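Local coordinates for protein dihydroorotase (Agrobacterium tumefaciens, PDB 2OGJ) that hydrolyses, in vitro, the acetyl ester of (R)-mandelate and, less efficiently, acetyl glycolate, as a zinc-dependent deacetylase of the amidohydrolase superfamily, at residues His79-Gly84 / Glu119-Pro124; Val100-Asp105 / Arg126-Ala131; Phe132-Ser137 / Val146-Asp151; Ala178-Thr183 / Val209-Ala214. All coordinates share one frame; numbering follows the deposited sequence.

Contact 1: His79-Gly84 / Glu119-Pro124; sequences HIWHGG and EYIIEP. With ZN (zinc ion), chain G.
With CG1 anti to the carbonyl carbon (chi1 -50°) and the chain bent again at chi2 (-55°), Ile-121 wraps its side chain round the backbone carbonyl of Ile-80: CG1 and CG2 each lie 3.3 Å from Ile-80 O. Trp-81 starts out pointing away from the helix, but placing CG anti to the backbone N (chi1 -161°) swings the indole back. Its six-membered end then reaches helix 114-122, CE3 standing 4.0 Å from Ile-121 CG1 in an oblique approach. At the far end of the indole, CH2 meets CD2 of Tyr-120 at 3.8 Å, in the plane of the phenol and also near the indole's own plane, so the two rings touch rim to rim without stacking. Ile-80 CG1 adds a looser contact, 4.3 Å from Ile-121 CG2. Trp-81 centres an inverse gamma turn, in which His-82 N gives Ile-80 O a weak bond. The polar ends look elsewhere: Trp-81 NE1 bonds Asn-113, and His-82 NE2 bonds Glu-119 of a second subunit. One residue ahead of Ile-80, His-79 NE2 binds a zinc ion at 2.2 Å while its ND1 bonds Ser-108 OG. The loop after this metal ligand thus packs on helix 114-122 by van der Waals contact, much of it between Ile-121 and a backbone carbonyl, without directed bonds between the segments.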
loop_
_atom_site.group_PDB
_atom_site.type_symbol
_atom_site.label_atom_id
_atom_site.label_comp_id
_atom_site.label_asym_id
_atom_site.label_seq_id
_atom_site.Cartn_x
_atom_site.Cartn_y
_atom_site.Cartn_z
ATOM N N HIS A 79 -0.102 -6.411 -30.580
ATOM C CA HIS A 79 0.978 -6.432 -29.610
ATOM C C HIS A 79 2.125 -7.189 -30.244
ATOM O O HIS A 79 2.176 -8.421 -30.224
ATOM C CB HIS A 79 0.492 -7.081 -28.318
ATOM C CG HIS A 79 -0.593 -6.298 -27.648
ATOM N ND1 HIS A 79 -0.350 -5.125 -26.969
ATOM C CD2 HIS A 79 -1.937 -6.462 -27.634
ATOM C CE1 HIS A 79 -1.492 -4.600 -26.572
ATOM N NE2 HIS A 79 -2.473 -5.391 -26.964
ATOM N N ILE A 80 3.041 -6.413 -30.809
ATOM C CA ILE A 80 4.178 -6.941 -31.517
ATOM C C ILE A 80 5.536 -6.631 -30.879
ATOM O O ILE A 80 6.560 -6.552 -31.574
ATOM C CB ILE A 80 4.136 -6.434 -32.963
ATOM C CG1 ILE A 80 3.897 -4.923 -32.969
ATOM C CG2 ILE A 80 3.006 -7.154 -33.741
ATOM C CD1 ILE A 80 3.735 -4.363 -34.374
ATOM N N TRP A 81 5.548 -6.467 -29.557
ATOM C CA TRP A 81 6.797 -6.214 -28.848
ATOM C C TRP A 81 7.333 -7.606 -28.499
ATOM O O TRP A 81 7.531 -7.925 -27.324
ATOM C CB TRP A 81 6.521 -5.412 -27.571
ATOM C CG TRP A 81 7.719 -4.693 -26.969
ATOM C CD1 TRP A 81 7.682 -3.688 -26.036
ATOM C CD2 TRP A 81 9.111 -4.962 -27.205
ATOM N NE1 TRP A 81 8.957 -3.322 -25.674
ATOM C CE2 TRP A 81 9.853 -4.088 -26.373
ATOM C CE3 TRP A 81 9.806 -5.855 -28.033
ATOM C CZ2 TRP A 81 11.251 -4.086 -26.346
ATOM C CZ3 TRP A 81 11.199 -5.851 -28.007
ATOM C CH2 TRP A 81 11.903 -4.971 -27.167
ATOM N N HIS A 82 7.522 -8.430 -29.537
ATOM C CA HIS A 82 8.013 -9.804 -29.424
ATOM C C HIS A 82 9.356 -9.849 -28.693
ATOM O O HIS A 82 10.263 -9.069 -28.973
ATOM C CB HIS A 82 8.165 -10.400 -30.816
ATOM C CG HIS A 82 8.870 -11.718 -30.829
ATOM N ND1 HIS A 82 8.224 -12.909 -30.583
ATOM C CD2 HIS A 82 10.182 -12.021 -30.981
ATOM C CE1 HIS A 82 9.109 -13.892 -30.579
ATOM N NE2 HIS A 82 10.303 -13.379 -30.816
ATOM N N GLY A 83 9.477 -10.776 -27.756
ATOM C CA GLY A 83 10.698 -10.876 -26.984
ATOM C C GLY A 83 10.765 -9.852 -25.856
ATOM O O GLY A 83 11.082 -10.213 -24.726
ATOM N N GLY A 84 10.477 -8.581 -26.155
ATOM C CA GLY A 84 10.516 -7.533 -25.139
ATOM C C GLY A 84 9.479 -7.723 -24.048
ATOM O O GLY A 84 9.711 -7.449 -22.871
ATOM N N GLU A 119 14.300 -0.608 -32.239
ATOM C CA GLU A 119 15.409 -1.320 -32.841
ATOM C C GLU A 119 15.109 -2.741 -33.266
ATOM O O GLU A 119 15.531 -3.146 -34.339
ATOM C CB GLU A 119 16.608 -1.328 -31.896
ATOM C CG GLU A 119 17.899 -1.759 -32.568
ATOM C CD GLU A 119 19.055 -1.916 -31.597
ATOM O OE1 GLU A 119 19.407 -0.931 -30.895
ATOM O OE2 GLU A 119 19.618 -3.034 -31.543
ATOM N N TYR A 120 14.399 -3.503 -32.435
ATOM C CA TYR A 120 14.083 -4.897 -32.777
ATOM C C TYR A 120 12.832 -5.093 -33.597
ATOM O O TYR A 120 12.786 -5.996 -34.423
ATOM C CB TYR A 120 13.938 -5.779 -31.538
ATOM C CG TYR A 120 15.141 -5.832 -30.658
ATOM C CD1 TYR A 120 16.400 -6.137 -31.184
ATOM C CD2 TYR A 120 15.032 -5.575 -29.292
ATOM C CE1 TYR A 120 17.524 -6.180 -30.373
ATOM C CE2 TYR A 120 16.151 -5.614 -28.466
ATOM C CZ TYR A 120 17.397 -5.916 -29.015
ATOM O OH TYR A 120 18.517 -5.939 -28.212
ATOM N N ILE A 121 11.810 -4.276 -33.374
ATOM C CA ILE A 121 10.566 -4.458 -34.119
ATOM C C ILE A 121 10.306 -3.484 -35.266
ATOM O O ILE A 121 10.036 -3.908 -36.385
ATOM C CB ILE A 121 9.346 -4.430 -33.172
ATOM C CG1 ILE A 121 9.591 -5.380 -31.999
ATOM C CG2 ILE A 121 8.089 -4.823 -33.929
ATOM C CD1 ILE A 121 9.936 -6.806 -32.412
ATOM N N ILE A 122 10.386 -2.188 -34.994
ATOM C CA ILE A 122 10.118 -1.194 -36.025
ATOM C C ILE A 122 11.092 -1.159 -37.185
ATOM O O ILE A 122 10.717 -1.477 -38.303
ATOM C CB ILE A 122 10.045 0.244 -35.442
ATOM C CG1 ILE A 122 8.918 0.358 -34.413
ATOM C CG2 ILE A 122 9.760 1.232 -36.546
ATOM C CD1 ILE A 122 8.859 1.704 -33.750
ATOM N N GLU A 123 12.334 -0.776 -36.924
ATOM C CA GLU A 123 13.341 -0.638 -37.981
ATOM C C GLU A 123 13.540 -1.818 -38.935
ATOM O O GLU A 123 13.602 -1.628 -40.152
ATOM C CB GLU A 123 14.677 -0.219 -37.355
ATOM C CG GLU A 123 14.594 1.155 -36.651
ATOM C CD GLU A 123 15.739 1.429 -35.660
ATOM O OE1 GLU A 123 16.514 0.499 -35.348
ATOM O OE2 GLU A 123 15.857 2.577 -35.173
ATOM N N PRO A 124 13.626 -3.049 -38.405
ATOM C CA PRO A 124 13.814 -4.194 -39.295
ATOM C C PRO A 124 12.572 -4.720 -40.023
ATOM O O PRO A 124 12.703 -5.561 -40.909
ATOM C CB PRO A 124 14.418 -5.251 -38.366
ATOM C CG PRO A 124 13.750 -4.973 -37.075
ATOM C CD PRO A 124 13.816 -3.455 -37.000
HETATM ZN ZN ZN G . -4.487 -4.988 -26.178
#

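Contact 2: Val100-Asp105 / Arg126-Ala131; sequences VTTLVD and RERIKA
Thr-102 and Arg-128 are paired across two parallel strands and meet through their side chains as well. Arg-128 starts with CG anti to the backbone N, stays extended through chi2 and bends at chi3 (-43°), a turn that brings NE to Thr-102 OG1 at 3.3 Å. The oxygen sits at the edge of the guanidinium and in its plane, yet the N-H...O angle is only 138°, a bent bond. Thr-102 has OG1 beside its own N and CG2 beside its carbonyl carbon, which leaves CG2 for the aliphatic part of the arginine, 3.9 Å from Arg-128 CD. NH2 of Arg-128 has a separate salt bridge to Asp-348. Glu-127, its chain bent at chi2, rests CB on Thr-101 O at 3.1 Å and bonds Ala-96 N through OE2. On the Thr-102 face Lys-130 turns its chain away, and NZ bonds Glu-169 O. On the other face Leu-103 CB approaches Ile-129 CG1 at 4.3 Å, and beyond them Asp-105 CB lies 4.1 Å from Ala-131 CB. The parallel ladder underneath alternates regularly, Arg-128 N to Thr-101 O, Leu-103 N to Arg-128 O, Lys-130 N to Leu-103 O and Asp-105 N to Lys-130 O, all at 2.8 to 3.0 Å. The strand axes are inclined at 21°. The pair forms the two strands of a beta-alpha-beta unit of the TIM barrel. Helix 114-122, the crossover between them, packs on the Ile-129 and Ala-131 face through Ile-122, Phe-114 and Phe-117, while strand 68-75 borders strand 100-106 and strand 171-173 continues the sheet beyond strand 128-132.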
loop_
_atom_site.group_PDB
_atom_site.type_symbol
_atom_site.label_atom_id
_atom_site.label_comp_id
_atom_site.label_asym_id
_atom_site.label_seq_id
_atom_site.Cartn_x
_atom_site.Cartn_y
_atom_site.Cartn_z
ATOM N N VAL A 100 -1.956 -7.148 -44.024
ATOM C CA VAL A 100 -1.892 -5.945 -43.186
ATOM C C VAL A 100 -0.562 -5.210 -43.376
ATOM O O VAL A 100 0.506 -5.748 -43.080
ATOM C CB VAL A 100 -2.069 -6.308 -41.686
ATOM C CG1 VAL A 100 -2.169 -5.047 -40.846
ATOM C CG2 VAL A 100 -3.302 -7.165 -41.503
ATOM N N THR A 101 -0.648 -3.973 -43.857
ATOM C CA THR A 101 0.518 -3.147 -44.154
ATOM C C THR A 101 1.030 -2.275 -43.039
ATOM O O THR A 101 2.218 -1.998 -42.954
ATOM C CB THR A 101 0.222 -2.229 -45.332
ATOM O OG1 THR A 101 -0.054 -3.036 -46.480
ATOM C CG2 THR A 101 1.407 -1.299 -45.604
ATOM N N THR A 102 0.124 -1.795 -42.208
ATOM C CA THR A 102 0.524 -0.956 -41.092
ATOM C C THR A 102 0.053 -1.600 -39.810
ATOM O O THR A 102 -1.113 -1.975 -39.684
ATOM C CB THR A 102 -0.072 0.453 -41.211
ATOM O OG1 THR A 102 0.443 1.075 -42.396
ATOM C CG2 THR A 102 0.268 1.294 -39.979
ATOM N N LEU A 103 0.979 -1.752 -38.874
ATOM C CA LEU A 103 0.674 -2.336 -37.579
ATOM C C LEU A 103 0.936 -1.260 -36.531
ATOM O O LEU A 103 1.931 -0.538 -36.621
ATOM C CB LEU A 103 1.565 -3.547 -37.328
ATOM C CG LEU A 103 1.290 -4.773 -38.199
ATOM C CD1 LEU A 103 2.489 -5.741 -38.099
ATOM C CD2 LEU A 103 0.000 -5.440 -37.752
ATOM N N VAL A 104 0.038 -1.140 -35.561
ATOM C CA VAL A 104 0.172 -0.148 -34.493
ATOM C C VAL A 104 0.216 -0.891 -33.160
ATOM O O VAL A 104 -0.795 -1.440 -32.706
ATOM C CB VAL A 104 -1.040 0.834 -34.481
ATOM C CG1 VAL A 104 -0.749 2.028 -33.586
ATOM C CG2 VAL A 104 -1.352 1.289 -35.902
ATOM N N ASP A 105 1.388 -0.941 -32.538
ATOM C CA ASP A 105 1.479 -1.637 -31.265
ATOM C C ASP A 105 0.741 -0.780 -30.247
ATOM O O ASP A 105 0.925 0.443 -30.184
ATOM C CB ASP A 105 2.925 -1.855 -30.835
ATOM C CG ASP A 105 3.017 -2.557 -29.497
ATOM O OD1 ASP A 105 2.945 -1.860 -28.453
ATOM O OD2 ASP A 105 3.128 -3.810 -29.492
ATOM N N ARG A 126 9.218 -4.942 -42.558
ATOM C CA ARG A 126 8.876 -4.418 -43.875
ATOM C C ARG A 126 7.590 -3.607 -43.851
ATOM O O ARG A 126 7.351 -2.808 -44.752
ATOM C CB ARG A 126 8.811 -5.513 -44.975
ATOM C CG ARG A 126 8.210 -6.879 -44.663
ATOM C CD ARG A 126 7.953 -7.587 -46.005
ATOM N NE ARG A 126 7.816 -9.052 -46.004
ATOM C CZ ARG A 126 7.251 -9.775 -45.038
ATOM N NH1 ARG A 126 6.760 -9.196 -43.938
ATOM N NH2 ARG A 126 7.146 -11.090 -45.188
ATOM N N GLU A 127 6.782 -3.788 -42.807
ATOM C CA GLU A 127 5.532 -3.046 -42.674
ATOM C C GLU A 127 5.755 -1.713 -41.978
ATOM O O GLU A 127 6.833 -1.451 -41.453
ATOM C CB GLU A 127 4.510 -3.849 -41.873
ATOM C CG GLU A 127 4.277 -5.240 -42.432
ATOM C CD GLU A 127 5.191 -6.292 -41.816
ATOM O OE1 GLU A 127 6.295 -5.930 -41.332
ATOM O OE2 GLU A 127 4.807 -7.483 -41.832
ATOM N N ARG A 128 4.734 -0.867 -41.988
ATOM C CA ARG A 128 4.830 0.416 -41.320
ATOM C C ARG A 128 4.428 0.083 -39.897
ATOM O O ARG A 128 3.349 -0.473 -39.657
ATOM C CB ARG A 128 3.844 1.425 -41.905
ATOM C CG ARG A 128 3.922 2.812 -41.279
ATOM C CD ARG A 128 2.752 3.662 -41.727
ATOM N NE ARG A 128 2.524 3.490 -43.160
ATOM C CZ ARG A 128 3.164 4.159 -44.111
ATOM N NH1 ARG A 128 4.077 5.071 -43.792
ATOM N NH2 ARG A 128 2.905 3.894 -45.384
ATOM N N ILE A 129 5.296 0.403 -38.951
ATOM C CA ILE A 129 4.999 0.114 -37.569
ATOM C C ILE A 129 5.072 1.353 -36.681
ATOM O O ILE A 129 6.113 2.013 -36.541
ATOM C CB ILE A 129 5.911 -1.014 -37.091
ATOM C CG1 ILE A 129 5.587 -2.266 -37.909
ATOM C CG2 ILE A 129 5.736 -1.254 -35.606
ATOM C CD1 ILE A 129 6.521 -3.383 -37.689
ATOM N N LYS A 130 3.908 1.683 -36.133
ATOM C CA LYS A 130 3.749 2.820 -35.249
ATOM C C LYS A 130 3.366 2.217 -33.906
ATOM O O LYS A 130 3.047 1.036 -33.819
ATOM C CB LYS A 130 2.621 3.731 -35.742
ATOM C CG LYS A 130 2.522 3.869 -37.259
ATOM C CD LYS A 130 3.232 5.087 -37.826
ATOM C CE LYS A 130 4.729 4.938 -37.779
ATOM N NZ LYS A 130 5.412 6.021 -38.558
ATOM N N ALA A 131 3.373 3.032 -32.866
ATOM C CA ALA A 131 3.036 2.542 -31.550
ATOM C C ALA A 131 2.404 3.576 -30.636
ATOM O O ALA A 131 2.685 4.775 -30.717
ATOM C CB ALA A 131 4.293 1.983 -30.883
#

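Contact 3: Phe132-Ser137 / Val146-Asp151; sequences FLNLGS and VPELRD
Glu-148 and Leu-149 reach back to the Asn-134 to Gly-136 turn, one through a carboxylate and the other through methyl groups. Glu-148 has CG between its backbone N and carbonyl carbon (chi1 74°) and bends again at chi2, which carries OE1 to Asn-134 ND2 at 3.2 Å. The bond is fairly straight, 161° at the hydrogen. OE1 lies close to the amide plane, whereas the nitrogen comes to it from above the carboxylate plane, and the two flat groups stand 80° apart. Asn-134 uses both ends of its amide: OD1 accepts from Gly-136 N at 2.8 Å, closing an Asx turn just after a barrel strand, where the chain enters the long loop that leads to helix 157-165. ND2 also bonds Gly-107 O, and OE2 of Glu-148 forms a salt bridge with Arg-177, so each carboxylate oxygen has a partner and the amide is held at both ends. Leu-149 crosses Leu-135 at about a right angle, its CD2 being 3.9 Å from Leu-135 CD1. Gly-136, lacking a side chain, admits the carbonyl of Glu-148 to its CA, with Glu-148 O 3.6 Å from Gly-136 CA. Ile-155 and helix 189-201 pack against both leucines.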
loop_
_atom_site.group_PDB
_atom_site.type_symbol
_atom_site.label_atom_id
_atom_site.label_comp_id
_atom_site.label_asym_id
_atom_site.label_seq_id
_atom_site.Cartn_x
_atom_site.Cartn_y
_atom_site.Cartn_z
ATOM N N PHE A 132 1.528 3.088 -29.772
ATOM C CA PHE A 132 0.905 3.918 -28.761
ATOM C C PHE A 132 1.825 3.656 -27.572
ATOM O O PHE A 132 2.110 2.502 -27.257
ATOM C CB PHE A 132 -0.509 3.423 -28.429
ATOM C CG PHE A 132 -1.570 3.863 -29.408
ATOM C CD1 PHE A 132 -2.168 5.114 -29.296
ATOM C CD2 PHE A 132 -1.993 3.004 -30.427
ATOM C CE1 PHE A 132 -3.181 5.499 -30.190
ATOM C CE2 PHE A 132 -3.007 3.377 -31.331
ATOM C CZ PHE A 132 -3.600 4.618 -31.215
ATOM N N LEU A 133 2.329 4.709 -26.943
ATOM C CA LEU A 133 3.194 4.530 -25.790
ATOM C C LEU A 133 2.307 4.327 -24.564
ATOM O O LEU A 133 1.360 5.073 -24.324
ATOM C CB LEU A 133 4.087 5.751 -25.589
ATOM C CG LEU A 133 5.247 5.609 -24.590
ATOM C CD1 LEU A 133 6.199 4.534 -25.075
ATOM C CD2 LEU A 133 5.973 6.966 -24.429
ATOM N N ASN A 134 2.609 3.294 -23.791
ATOM C CA ASN A 134 1.841 3.013 -22.594
ATOM C C ASN A 134 2.139 4.088 -21.552
ATOM O O ASN A 134 3.270 4.552 -21.445
ATOM C CB ASN A 134 2.199 1.635 -22.044
ATOM C CG ASN A 134 1.143 1.094 -21.111
ATOM O OD1 ASN A 134 0.720 1.762 -20.175
ATOM N ND2 ASN A 134 0.713 -0.126 -21.363
ATOM N N LEU A 135 1.106 4.486 -20.808
ATOM C CA LEU A 135 1.218 5.502 -19.764
ATOM C C LEU A 135 2.135 4.926 -18.690
ATOM O O LEU A 135 2.899 5.656 -18.049
ATOM C CB LEU A 135 -0.163 5.801 -19.171
ATOM C CG LEU A 135 -0.456 7.155 -18.528
ATOM C CD1 LEU A 135 -1.374 6.947 -17.362
ATOM C CD2 LEU A 135 0.801 7.807 -18.059
ATOM N N GLY A 136 2.043 3.613 -18.507
ATOM C CA GLY A 136 2.874 2.924 -17.536
ATOM C C GLY A 136 4.275 2.694 -18.093
ATOM O O GLY A 136 4.433 2.448 -19.280
ATOM N N SER A 137 5.293 2.772 -17.244
ATOM C CA SER A 137 6.676 2.612 -17.671
ATOM C C SER A 137 7.077 1.218 -18.173
ATOM O O SER A 137 7.694 1.081 -19.228
ATOM C CB SER A 137 7.611 3.021 -16.528
ATOM O OG SER A 137 7.549 4.410 -16.286
ATOM N N VAL A 146 1.768 -8.585 -13.748
ATOM C CA VAL A 146 2.391 -7.527 -12.975
ATOM C C VAL A 146 1.922 -6.249 -13.636
ATOM O O VAL A 146 2.615 -5.680 -14.458
ATOM C CB VAL A 146 3.912 -7.593 -13.038
ATOM C CG1 VAL A 146 4.496 -6.459 -12.223
ATOM C CG2 VAL A 146 4.401 -8.945 -12.541
ATOM N N PRO A 147 0.721 -5.792 -13.289
ATOM C CA PRO A 147 0.093 -4.578 -13.822
ATOM C C PRO A 147 1.067 -3.407 -14.040
ATOM O O PRO A 147 1.949 -3.156 -13.229
ATOM C CB PRO A 147 -0.962 -4.260 -12.770
ATOM C CG PRO A 147 -1.356 -5.606 -12.291
ATOM C CD PRO A 147 -0.027 -6.293 -12.124
ATOM N N GLU A 148 0.887 -2.673 -15.127
ATOM C CA GLU A 148 1.784 -1.568 -15.403
ATOM C C GLU A 148 1.358 -0.216 -14.830
ATOM O O GLU A 148 2.153 0.725 -14.814
ATOM C CB GLU A 148 2.039 -1.451 -16.912
ATOM C CG GLU A 148 0.888 -0.893 -17.759
ATOM C CD GLU A 148 -0.145 -1.931 -18.175
ATOM O OE1 GLU A 148 -0.964 -1.625 -19.070
ATOM O OE2 GLU A 148 -0.160 -3.050 -17.623
ATOM N N LEU A 149 0.112 -0.119 -14.364
ATOM C CA LEU A 149 -0.400 1.121 -13.763
ATOM C C LEU A 149 -0.913 0.860 -12.361
ATOM O O LEU A 149 -2.077 1.114 -12.067
ATOM C CB LEU A 149 -1.535 1.724 -14.585
ATOM C CG LEU A 149 -1.137 2.626 -15.747
ATOM C CD1 LEU A 149 -2.391 3.123 -16.434
ATOM C CD2 LEU A 149 -0.332 3.791 -15.236
ATOM N N ARG A 150 -0.020 0.360 -11.508
ATOM C CA ARG A 150 -0.329 0.036 -10.119
ATOM C C ARG A 150 -0.390 1.260 -9.211
ATOM O O ARG A 150 -0.993 1.196 -8.134
ATOM C CB ARG A 150 0.707 -0.960 -9.576
ATOM C CG ARG A 150 0.684 -2.294 -10.304
ATOM C CD ARG A 150 1.869 -3.165 -9.952
ATOM N NE ARG A 150 1.952 -3.417 -8.522
ATOM C CZ ARG A 150 2.756 -4.326 -7.981
ATOM N NH1 ARG A 150 3.539 -5.064 -8.760
ATOM N NH2 ARG A 150 2.773 -4.501 -6.665
ATOM N N ASP A 151 0.231 2.360 -9.640
ATOM C CA ASP A 151 0.256 3.607 -8.880
ATOM C C ASP A 151 1.094 4.655 -9.621
ATOM O O ASP A 151 1.576 4.380 -10.709
ATOM C CB ASP A 151 0.810 3.362 -7.473
ATOM C CG ASP A 151 2.098 2.579 -7.480
ATOM O OD1 ASP A 151 3.052 3.001 -8.169
ATOM O OD2 ASP A 151 2.158 1.539 -6.791
#

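Contact 4: Ala178-Thr183 / Val209-Ala214; sequences ASHVIT and VGEPPA
His-180 and Glu-211 meet by backbone and side chain together. His-180 N donates to Glu-211 O over 3.5 Å, a nearly straight but weak bond. Val-181 N donates to Glu-211 OE1 at 3.2 Å, although that oxygen is crowded in the model and its place is doubtful. Glu-211 is bent at chi2, and its CG lies over one face of the His-180 imidazole, 4.1 Å from the centroid, as a CH-pi contact whose details are uncertain because the model crowds Glu-211 against the ring. The Pro-213 ring runs alongside His-180, with CD at the imidazole edge. Ser-179 O is met within its own segment: it accepts from Ile-182 N at 2.7 Å and from Thr-183 N at 2.8 Å, the two donors coming from opposite faces of the carbonyl plane, and more weakly from Thr-183 OG1. Ser-179 OG gives a weak bond to Ala-178 O. Ala-178 CB touches Ala-214 CB at 3.8 Å. With one weak bond and one of doubtful geometry between them, the short helical turn and the loop that follow neighbouring parallel strands appear to be joined largely by van der Waals contact, and Ser-179 OG makes a weak link to NE2 of the zinc ligand His-208.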
loop_
_atom_site.group_PDB
_atom_site.type_symbol
_atom_site.label_atom_id
_atom_site.label_comp_id
_atom_site.label_asym_id
_atom_site.label_seq_id
_atom_site.Cartn_x
_atom_site.Cartn_y
_atom_site.Cartn_z
ATOM N N ALA A 178 -7.612 1.114 -18.579
ATOM C CA ALA A 178 -8.460 1.466 -17.448
ATOM C C ALA A 178 -9.362 0.286 -17.078
ATOM O O ALA A 178 -10.502 0.196 -17.533
ATOM C CB ALA A 178 -9.288 2.671 -17.811
ATOM N N SER A 179 -8.833 -0.627 -16.271
ATOM C CA SER A 179 -9.571 -1.810 -15.822
ATOM C C SER A 179 -8.932 -2.269 -14.524
ATOM O O SER A 179 -7.714 -2.250 -14.399
ATOM C CB SER A 179 -9.492 -2.925 -16.863
ATOM O OG SER A 179 -10.190 -2.558 -18.041
ATOM N N HIS A 180 -9.740 -2.711 -13.566
ATOM C CA HIS A 180 -9.178 -3.082 -12.276
ATOM C C HIS A 180 -8.112 -4.174 -12.289
ATOM O O HIS A 180 -7.312 -4.291 -11.344
ATOM C CB HIS A 180 -10.295 -3.370 -11.258
ATOM C CG HIS A 180 -10.988 -4.680 -11.432
ATOM N ND1 HIS A 180 -10.353 -5.889 -11.247
ATOM C CD2 HIS A 180 -12.292 -4.970 -11.654
ATOM C CE1 HIS A 180 -11.238 -6.866 -11.343
ATOM N NE2 HIS A 180 -12.423 -6.336 -11.589
ATOM N N VAL A 181 -8.064 -4.936 -13.373
ATOM C CA VAL A 181 -7.054 -5.970 -13.492
ATOM C C VAL A 181 -5.701 -5.285 -13.613
ATOM O O VAL A 181 -4.691 -5.812 -13.137
ATOM C CB VAL A 181 -7.313 -6.850 -14.725
ATOM C CG1 VAL A 181 -6.011 -7.495 -15.230
ATOM C CG2 VAL A 181 -8.333 -7.918 -14.360
ATOM N N ILE A 182 -5.690 -4.104 -14.232
ATOM C CA ILE A 182 -4.457 -3.349 -14.412
ATOM C C ILE A 182 -4.324 -2.271 -13.338
ATOM O O ILE A 182 -3.403 -2.304 -12.517
ATOM C CB ILE A 182 -4.390 -2.622 -15.789
ATOM C CG1 ILE A 182 -4.496 -3.615 -16.954
ATOM C CG2 ILE A 182 -3.093 -1.824 -15.876
ATOM C CD1 ILE A 182 -5.924 -4.078 -17.263
ATOM N N THR A 183 -5.251 -1.314 -13.354
ATOM C CA THR A 183 -5.213 -0.212 -12.415
ATOM C C THR A 183 -5.731 -0.536 -11.029
ATOM O O THR A 183 -5.705 0.317 -10.150
ATOM C CB THR A 183 -5.944 1.020 -12.979
ATOM O OG1 THR A 183 -7.220 0.644 -13.504
ATOM C CG2 THR A 183 -5.122 1.638 -14.083
ATOM N N VAL A 209 -11.220 -0.381 -22.106
ATOM C CA VAL A 209 -12.231 -0.440 -21.070
ATOM C C VAL A 209 -12.548 -1.905 -20.750
ATOM O O VAL A 209 -12.596 -2.743 -21.644
ATOM C CB VAL A 209 -13.521 0.297 -21.513
ATOM C CG1 VAL A 209 -13.182 1.706 -21.985
ATOM C CG2 VAL A 209 -14.224 -0.484 -22.603
ATOM N N GLY A 210 -12.746 -2.208 -19.469
ATOM C CA GLY A 210 -13.055 -3.571 -19.069
ATOM C C GLY A 210 -13.752 -3.600 -17.727
ATOM O O GLY A 210 -14.620 -2.773 -17.466
ATOM N N GLU A 211 -13.360 -4.543 -16.877
ATOM C CA GLU A 211 -13.943 -4.684 -15.549
ATOM C C GLU A 211 -14.070 -3.287 -14.938
ATOM O O GLU A 211 -13.067 -2.655 -14.600
ATOM C CB GLU A 211 -13.057 -5.578 -14.670
ATOM C CG GLU A 211 -12.207 -6.589 -15.435
ATOM C CD GLU A 211 -11.134 -5.912 -16.278
ATOM O OE1 GLU A 211 -10.128 -5.404 -15.723
ATOM O OE2 GLU A 211 -11.308 -5.880 -17.510
ATOM N N PRO A 212 -15.323 -2.808 -14.772
ATOM C CA PRO A 212 -15.759 -1.516 -14.239
ATOM C C PRO A 212 -14.792 -0.564 -13.528
ATOM O O PRO A 212 -14.449 0.470 -14.105
ATOM C CB PRO A 212 -16.998 -1.873 -13.394
ATOM C CG PRO A 212 -17.061 -3.407 -13.391
ATOM C CD PRO A 212 -16.448 -3.754 -14.709
ATOM N N PRO A 213 -14.312 -0.893 -12.306
ATOM C CA PRO A 213 -13.386 0.020 -11.587
ATOM C C PRO A 213 -12.406 0.761 -12.512
ATOM O O PRO A 213 -11.265 0.336 -12.736
ATOM C CB PRO A 213 -12.702 -0.897 -10.582
ATOM C CG PRO A 213 -13.790 -1.943 -10.302
ATOM C CD PRO A 213 -14.348 -2.226 -11.674
ATOM N N ALA A 214 -12.915 1.891 -13.011
ATOM C CA ALA A 214 -12.303 2.806 -13.976
ATOM C C ALA A 214 -13.367 2.677 -15.058
ATOM O O ALA A 214 -13.093 2.250 -16.170
ATOM C CB ALA A 214 -10.987 2.278 -14.472
#

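Overall arrangement
From the N terminus, residues 79-84 leave a zinc-binding strand end. Contact 1 spans the chain from this loop through strand 100-106 to helix 114-122, on which the loop packs. Contact 2 closes the beta-alpha-beta connection through that helix by pairing the strands before and after it, so contacts 1 and 2 cross along the chain; Asp-105 OD2 joins them by a probable hydrogen bond to Ile-80 N. Strand 128-132 then runs straight into contact 3, which closes a short loop at 132-137 and 146-151. Contact 4 follows in series and closes a longer one through helix 189-201 and strand 206-209. Contacts 3 and 4 touch where Pro-147 and Leu-149 pack on residues 181-183.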